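Local structure of 350aa long hypothetical aspartate-semialdehyde dehydrogenase (Sulfolobus tokodaii, 2EP5) at residues V16-V21 and W52-D57; K45-V50 and E61-P66; I164-K169 and I248-N253. The protein probably catalyses the NADPH-dependent reduction of malonyl-CoA to malonate semialdehyde, as a member of the aspartate-semialdehyde dehydrogenase family. All coordinates share one frame; numbering follows the deposited sequence.

Interaction 1 of 3, residues V16-V21 and W52-D57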
# COMPACT_ATOMS: atom_id res chain seq x y z
N VAL A 16 19.47 5.99 -9.28
CA VAL A 16 19.81 7.03 -10.25
C VAL A 16 20.84 6.49 -11.24
O VAL A 16 20.79 6.78 -12.43
CB VAL A 16 20.35 8.30 -9.57
CG1 VAL A 16 20.97 9.23 -10.61
CG2 VAL A 16 19.22 9.01 -8.83
N GLY A 17 21.76 5.68 -10.72
CA GLY A 17 22.78 5.10 -11.57
C GLY A 17 22.19 4.19 -12.64
O GLY A 17 22.56 4.28 -13.81
N GLN A 18 21.27 3.32 -12.24
CA GLN A 18 20.66 2.40 -13.20
C GLN A 18 19.85 3.17 -14.24
O GLN A 18 19.85 2.81 -15.41
CB GLN A 18 19.79 1.37 -12.47
CG GLN A 18 20.58 0.52 -11.47
CD GLN A 18 19.78 -0.62 -10.88
OE1 GLN A 18 20.11 -1.15 -9.81
NE2 GLN A 18 18.71 -1.01 -11.57
N LYS A 19 19.18 4.24 -13.82
CA LYS A 19 18.42 5.07 -14.76
C LYS A 19 19.38 5.62 -15.82
O LYS A 19 19.10 5.56 -17.02
CB LYS A 19 17.76 6.25 -14.05
CG LYS A 19 16.32 6.03 -13.67
CD LYS A 19 15.40 6.00 -14.89
CE LYS A 19 14.03 5.47 -14.50
NZ LYS A 19 13.09 5.42 -15.65
N MET A 20 20.50 6.16 -15.37
CA MET A 20 21.48 6.73 -16.29
C MET A 20 22.06 5.67 -17.22
O MET A 20 22.20 5.90 -18.42
CB MET A 20 22.59 7.42 -15.49
CG MET A 20 22.10 8.62 -14.71
SD MET A 20 23.36 9.41 -13.72
CE MET A 20 24.16 10.45 -14.94
N VAL A 21 22.39 4.51 -16.67
CA VAL A 21 22.93 3.43 -17.48
C VAL A 21 21.93 3.11 -18.58
O VAL A 21 22.32 2.93 -19.74
CB VAL A 21 23.18 2.16 -16.63
CG1 VAL A 21 23.38 0.95 -17.53
CG2 VAL A 21 24.42 2.36 -15.77
N TRP A 52 19.72 -5.25 -10.65
CA TRP A 52 18.86 -4.53 -11.58
C TRP A 52 17.49 -4.24 -10.99
O TRP A 52 16.78 -5.14 -10.53
CB TRP A 52 18.73 -5.31 -12.88
CG TRP A 52 18.29 -4.47 -14.04
CD1 TRP A 52 17.24 -4.71 -14.87
CD2 TRP A 52 18.93 -3.29 -14.53
NE1 TRP A 52 17.18 -3.76 -15.86
CE2 TRP A 52 18.21 -2.87 -15.67
CE3 TRP A 52 20.04 -2.54 -14.13
CZ2 TRP A 52 18.56 -1.73 -16.41
CZ3 TRP A 52 20.39 -1.40 -14.86
CH2 TRP A 52 19.65 -1.01 -15.99
N ILE A 53 17.13 -2.97 -11.04
CA ILE A 53 15.88 -2.49 -10.49
C ILE A 53 15.04 -1.79 -11.54
O ILE A 53 13.86 -1.52 -11.33
CB ILE A 53 16.18 -1.54 -9.30
CG1 ILE A 53 15.52 -2.09 -8.04
CG2 ILE A 53 15.78 -0.10 -9.64
CD1 ILE A 53 16.02 -3.45 -7.64
N GLU A 54 15.65 -1.50 -12.69
CA GLU A 54 14.97 -0.83 -13.79
C GLU A 54 14.07 -1.77 -14.58
O GLU A 54 14.02 -2.97 -14.32
CB GLU A 54 15.99 -0.20 -14.75
CG GLU A 54 16.58 1.12 -14.29
CD GLU A 54 15.56 2.24 -14.20
OE1 GLU A 54 14.79 2.43 -15.16
OE2 GLU A 54 15.54 2.94 -13.17
N GLN A 55 13.39 -1.20 -15.56
CA GLN A 55 12.49 -1.95 -16.44
C GLN A 55 13.28 -2.82 -17.41
O GLN A 55 14.25 -2.37 -18.01
CB GLN A 55 11.59 -0.98 -17.22
CG GLN A 55 11.04 -1.51 -18.56
CD GLN A 55 11.99 -1.29 -19.74
OE1 GLN A 55 12.29 -0.15 -20.11
NE2 GLN A 55 12.44 -2.38 -20.35
N GLY A 56 12.84 -4.07 -17.54
CA GLY A 56 13.48 -4.99 -18.45
C GLY A 56 14.82 -5.54 -18.01
O GLY A 56 15.14 -5.58 -16.82
N ASP A 57 15.61 -5.97 -18.99
CA ASP A 57 16.93 -6.54 -18.74
C ASP A 57 18.01 -5.47 -18.81
O ASP A 57 17.78 -4.38 -19.33
CB ASP A 57 17.24 -7.62 -19.79
CG ASP A 57 16.14 -8.67 -19.89
OD1 ASP A 57 14.98 -8.30 -20.18
OD2 ASP A 57 16.44 -9.86 -19.69
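The carboxylate of E54 receives two lysines of one helix: K19 forms a rather long salt bridge, NZ to E54 OE1 3.5 Å, and K22, three residues further along the same helix, makes another salt bridge to the same oxygen. Much of the K19 contact is made before its charged end. The methylenes run across the carboxylate at about a right angle, with K19 CG 3.2 Å from E54 OE2 and K19 CE 3.2 Å from E54 OE1. Both chains are bent at chi2 (K19 -70°, E54 -65°) where they cross. The two ammonium groups lie close to each other, and the shared negative charge would be expected to ease their proximity.

K19 belongs to helix 15-24, which follows strand 5-10 of the parallel sheet. This is the first beta-alpha unit of the Rossmann-type NAD-binding domain, entered through a glycine-rich turn that reaches into the helix at G17. The loop 52-57, lying between helices 46-49 and 60-63, covers the side of this helix that carries Q18.

Q18 is buried and loses more surface to the loop than any other residue of 16-21. Its CB meets E54 CG at 3.7 Å and also touches the six-membered ring of W52, at CZ3. Beyond CG the chain is extended and runs past the indole in the opposite sense, its amide plane only 7° from the ring plane. The amide ends beside the backbone of I53 and E54. E54 CB lies 3.3 Å above the indole plane, offset toward the rim. One helical turn along from Q18, V21 CG1 touches W52 CH2 at 4.5 Å.

Interaction 2 of 3, residues K45-V50 and E61-P66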
# COMPACT_ATOMS: atom_id res chain seq x y z
N LYS A 45 31.96 -7.80 -13.72
CA LYS A 45 31.16 -7.19 -14.79
C LYS A 45 29.96 -6.50 -14.15
O LYS A 45 29.50 -6.91 -13.08
CB LYS A 45 30.67 -8.25 -15.78
CG LYS A 45 31.75 -8.78 -16.71
CD LYS A 45 31.20 -9.86 -17.63
CE LYS A 45 32.21 -10.23 -18.71
NZ LYS A 45 31.67 -11.29 -19.63
N TYR A 46 29.47 -5.46 -14.80
CA TYR A 46 28.33 -4.72 -14.29
C TYR A 46 27.16 -5.64 -13.93
O TYR A 46 26.53 -5.48 -12.89
CB TYR A 46 27.88 -3.67 -15.31
CG TYR A 46 26.76 -2.79 -14.81
CD1 TYR A 46 26.99 -1.84 -13.81
CD2 TYR A 46 25.46 -2.91 -15.32
CE1 TYR A 46 25.95 -1.04 -13.32
CE2 TYR A 46 24.42 -2.11 -14.84
CZ TYR A 46 24.68 -1.18 -13.84
OH TYR A 46 23.65 -0.41 -13.36
N LYS A 47 26.88 -6.60 -14.80
CA LYS A 47 25.76 -7.52 -14.57
C LYS A 47 25.95 -8.38 -13.33
O LYS A 47 24.98 -8.85 -12.74
CB LYS A 47 25.55 -8.42 -15.78
CG LYS A 47 26.64 -9.46 -15.98
CD LYS A 47 26.44 -10.21 -17.28
CE LYS A 47 27.49 -11.29 -17.47
NZ LYS A 47 27.41 -11.91 -18.82
N ASP A 48 27.20 -8.59 -12.92
CA ASP A 48 27.46 -9.42 -11.76
C ASP A 48 27.53 -8.63 -10.46
O ASP A 48 27.60 -9.22 -9.38
CB ASP A 48 28.77 -10.20 -11.94
CG ASP A 48 28.66 -11.28 -13.01
OD1 ASP A 48 27.69 -12.06 -12.97
OD2 ASP A 48 29.55 -11.35 -13.89
N ALA A 49 27.51 -7.31 -10.56
CA ALA A 49 27.61 -6.48 -9.36
C ALA A 49 26.32 -5.74 -9.03
O ALA A 49 26.06 -5.43 -7.88
CB ALA A 49 28.76 -5.49 -9.51
N VAL A 50 25.52 -5.46 -10.05
CA VAL A 50 24.28 -4.73 -9.84
C VAL A 50 23.07 -5.62 -9.59
O VAL A 50 23.00 -6.76 -10.04
CB VAL A 50 23.96 -3.82 -11.05
CG1 VAL A 50 23.61 -4.67 -12.26
CG2 VAL A 50 22.81 -2.88 -10.70
N GLU A 61 24.81 -3.44 -24.04
CA GLU A 61 25.89 -2.49 -24.23
C GLU A 61 26.57 -2.12 -22.91
O GLU A 61 27.63 -1.49 -22.92
CB GLU A 61 25.38 -1.23 -24.94
CG GLU A 61 23.93 -0.84 -24.62
CD GLU A 61 22.91 -1.58 -25.48
OE1 GLU A 61 22.84 -2.82 -25.40
OE2 GLU A 61 22.18 -0.91 -26.25
N VAL A 62 25.98 -2.53 -21.79
CA VAL A 62 26.55 -2.21 -20.48
C VAL A 62 26.72 -3.39 -19.52
O VAL A 62 27.54 -3.33 -18.60
CB VAL A 62 25.72 -1.12 -19.75
CG1 VAL A 62 25.59 0.11 -20.63
CG2 VAL A 62 24.35 -1.66 -19.39
N GLN A 63 25.95 -4.46 -19.73
CA GLN A 63 26.02 -5.62 -18.85
C GLN A 63 27.42 -6.17 -18.62
O GLN A 63 27.74 -6.61 -17.51
CB GLN A 63 25.12 -6.75 -19.37
CG GLN A 63 25.43 -7.22 -20.78
CD GLN A 63 24.70 -8.50 -21.14
OE1 GLN A 63 23.50 -8.64 -20.90
NE2 GLN A 63 25.43 -9.45 -21.73
N ASP A 64 28.26 -6.14 -19.65
CA ASP A 64 29.61 -6.67 -19.51
C ASP A 64 30.68 -5.63 -19.14
O ASP A 64 31.83 -5.99 -18.90
CB ASP A 64 30.03 -7.43 -20.77
CG ASP A 64 29.28 -8.75 -20.94
OD1 ASP A 64 29.27 -9.55 -19.99
OD2 ASP A 64 28.71 -8.98 -22.03
N LEU A 65 30.29 -4.36 -19.09
CA LEU A 65 31.22 -3.29 -18.73
C LEU A 65 31.85 -3.62 -17.39
O LEU A 65 31.15 -3.91 -16.41
CB LEU A 65 30.49 -1.95 -18.65
CG LEU A 65 29.90 -1.39 -19.95
CD1 LEU A 65 29.15 -0.10 -19.68
CD2 LEU A 65 31.02 -1.16 -20.95
N PRO A 66 33.19 -3.59 -17.31
CA PRO A 66 33.88 -3.90 -16.06
C PRO A 66 33.75 -2.77 -15.04
O PRO A 66 33.72 -1.60 -15.41
CB PRO A 66 35.32 -4.10 -16.52
CG PRO A 66 35.45 -3.02 -17.57
CD PRO A 66 34.14 -3.12 -18.34
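K45 and P66 form a single beta bridge, their CA atoms 4.5 Å apart, and the backbones stay close as far as K47 and Q63. Two amide-to-carbonyl hydrogen bonds hold this register: Y46 N to L65 O at 2.8 Å, and K47 N to Q63 O at 2.8 Å. The arrangement belongs to the Rossmann-type NAD-binding domain. It joins the weakly bonded helical turn around 46-49 to the chain that leaves helix 60-63 and leads into strand 67-68, the outermost strand on that side of the parallel sheet.

Y46 carries the buried side of the contact. With CG anti to the backbone N (chi1 -176°), its ring is directed inward, CB coming within 3.3 Å of V62 O, and Q63 CA meets the ring edge near its plane. Y46 CD2 touches V62 CG2 at 4.4 Å, and V50 CG1 lies over one ring face, offset toward the rim. The phenol reaches S12, whose backbone O is hydrogen-bonded to Y46 OH; strand 30-36 adds V35 to the surroundings of the ring.

On the more exposed side, K45, K47 and D64 form a salt-bridge network. Both lysine chains are extended beyond CG and lie alongside D64, pointing the same way as its side chain. K47 CB also packs on Q63 CB, at 4.0 Å. A single carboxylate oxygen takes both ammonium groups, which approach it differently: K45 NZ stands 3.0 Å from D64 OD1, above the carboxylate plane and 61° out of it, while K47 NZ meets D64 OD1 at 3.2 Å on the syn side, 17° out of plane.

Interaction 3 of 3, residues I164-K169 and I248-N253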
# COMPACT_ATOMS: atom_id res chain seq x y z
N ILE A 164 9.84 34.07 -12.13
CA ILE A 164 10.82 34.63 -11.21
C ILE A 164 10.52 36.06 -10.75
O ILE A 164 10.85 36.42 -9.63
CB ILE A 164 12.25 34.57 -11.82
CG1 ILE A 164 13.28 35.04 -10.79
CG2 ILE A 164 12.33 35.43 -13.08
CD1 ILE A 164 13.31 34.19 -9.53
N GLU A 165 9.90 36.88 -11.60
CA GLU A 165 9.63 38.25 -11.17
C GLU A 165 8.55 38.34 -10.10
O GLU A 165 8.56 39.27 -9.29
CB GLU A 165 9.25 39.14 -12.35
CG GLU A 165 9.51 40.61 -12.03
CD GLU A 165 8.45 41.55 -12.55
OE1 GLU A 165 8.29 41.65 -13.79
OE2 GLU A 165 7.78 42.21 -11.71
N ILE A 166 7.63 37.39 -10.09
CA ILE A 166 6.57 37.38 -9.09
C ILE A 166 7.11 36.76 -7.80
O ILE A 166 6.94 37.31 -6.71
CB ILE A 166 5.37 36.54 -9.56
CG1 ILE A 166 4.82 37.10 -10.87
CG2 ILE A 166 4.29 36.54 -8.49
CD1 ILE A 166 3.71 36.27 -11.48
N ALA A 167 7.78 35.62 -7.96
CA ALA A 167 8.36 34.89 -6.83
C ALA A 167 9.39 35.71 -6.06
O ALA A 167 9.51 35.58 -4.84
CB ALA A 167 9.01 33.59 -7.34
N THR A 168 10.13 36.56 -6.77
CA THR A 168 11.14 37.40 -6.14
C THR A 168 10.52 38.42 -5.18
O THR A 168 11.11 38.76 -4.16
CB THR A 168 11.98 38.14 -7.19
OG1 THR A 168 12.85 37.21 -7.86
CG2 THR A 168 12.81 39.23 -6.54
N LYS A 169 9.32 38.89 -5.52
CA LYS A 169 8.63 39.87 -4.69
C LYS A 169 7.50 39.20 -3.93
O LYS A 169 6.32 39.53 -4.12
CB LYS A 169 8.04 40.99 -5.55
CG LYS A 169 9.01 41.71 -6.47
CD LYS A 169 8.21 42.69 -7.33
CE LYS A 169 9.02 43.30 -8.46
NZ LYS A 169 8.11 44.01 -9.41
N ILE A 248 3.05 24.84 -4.39
CA ILE A 248 3.72 26.12 -4.31
C ILE A 248 2.74 27.27 -4.12
O ILE A 248 1.76 27.40 -4.86
CB ILE A 248 4.57 26.35 -5.59
CG1 ILE A 248 5.59 25.20 -5.73
CG2 ILE A 248 5.29 27.71 -5.53
CD1 ILE A 248 6.42 25.25 -7.00
N ASN A 249 2.99 28.08 -3.09
CA ASN A 249 2.15 29.24 -2.81
C ASN A 249 3.00 30.50 -2.81
O ASN A 249 3.79 30.73 -1.90
CB ASN A 249 1.46 29.11 -1.45
CG ASN A 249 0.36 28.07 -1.44
OD1 ASN A 249 0.62 26.88 -1.28
ND2 ASN A 249 -0.88 28.51 -1.63
N ILE A 250 2.84 31.31 -3.86
CA ILE A 250 3.59 32.55 -3.93
C ILE A 250 2.72 33.64 -3.29
O ILE A 250 1.83 34.21 -3.94
CB ILE A 250 3.92 32.90 -5.40
CG1 ILE A 250 4.78 31.78 -6.00
CG2 ILE A 250 4.65 34.23 -5.47
CD1 ILE A 250 5.23 32.02 -7.43
N VAL A 251 2.97 33.90 -2.01
CA VAL A 251 2.22 34.91 -1.24
C VAL A 251 2.70 36.31 -1.60
O VAL A 251 3.77 36.73 -1.17
CB VAL A 251 2.40 34.69 0.28
CG1 VAL A 251 1.44 35.60 1.06
CG2 VAL A 251 2.15 33.22 0.63
N THR A 252 1.89 37.03 -2.36
CA THR A 252 2.24 38.37 -2.79
C THR A 252 1.02 39.17 -3.23
O THR A 252 0.00 38.60 -3.59
CB THR A 252 3.23 38.30 -3.98
OG1 THR A 252 3.47 39.62 -4.48
CG2 THR A 252 2.66 37.42 -5.09
N ASN A 253 1.14 40.50 -3.20
CA ASN A 253 0.04 41.36 -3.62
C ASN A 253 0.27 41.90 -5.02
O ASN A 253 -0.47 42.75 -5.51
CB ASN A 253 -0.14 42.51 -2.62
CG ASN A 253 -0.86 42.07 -1.35
OD1 ASN A 253 -0.36 42.26 -0.24
ND2 ASN A 253 -2.05 41.49 -1.51
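I250, T252 and I166 contribute most of the surface buried here, where the short helix 164-168 packs over the end of strand 244-251 in the mixed sheet of the dimerisation domain. The chain leaves this helix to form strand 171-178, a direct antiparallel neighbour of 244-251, so the helix covers the strand that pairs with its own continuation. Alternation along the strand divides the partners: I250 and T252 direct their CB atoms at the helix, while V251 directs its own away and, like N249, packs against the second subunit, on K171 and I173 of that chain respectively.

I250 meets two consecutive helix residues with two branches. Its CG2 touches I166 CG2 at 3.8 Å and lies 4.0 Å from A167 CA; its CD1 reaches A167 CB at 4.1 Å. The I166 and I250 side chains cross at about a right angle, and the atoms in contact are their CG2 methyls. I166 CG2 bridges two strand-side partners, because T252 CG2 lies 3.9 Å from it. A167 is buried and also packs on I160 of helix 151-160 and I172 of strand 171-178.

Within the helical segment T168 OG1 and T168 N both bond I164 O, from opposite faces of its carbonyl plane. K169 NZ forms a salt bridge with E165 OE2 at 2.9 Å, while its backbone O faces the strand end. With OG1 anti to the backbone N (chi1 174°) and CG2 on the other branch, T252 gives its hydroxyl to K169 O and its methyl to I166. The same oxygen also accepts a hydrogen bond from E254 N. T252 OG1 lies 2.9 Å from K169 O, with a C=O...donor angle of 166°.

Overall arrangement
Interactions 1 and 2 are neighbours in the NAD-binding domain, their centres 12 Å apart and their segments alternating along the chain. They touch directly: Y46 OH lies 3.7 Å from W52 CZ3, and Q18 CG lies 3.7 Å from Y46 OH. Helix 15-24 thus meets both the 52-57 loop and the turns of interaction 2. Interaction 3 stands apart in the dimerisation domain, across the chain's centre, 38 Å from interaction 1 and 48 Å from interaction 2 between centres. Interaction 1 approaches the predicted acyl-thioester cysteine, C151, with the K19 and C151 side chains about 11 Å apart; the other two lie away from the predicted catalytic residues.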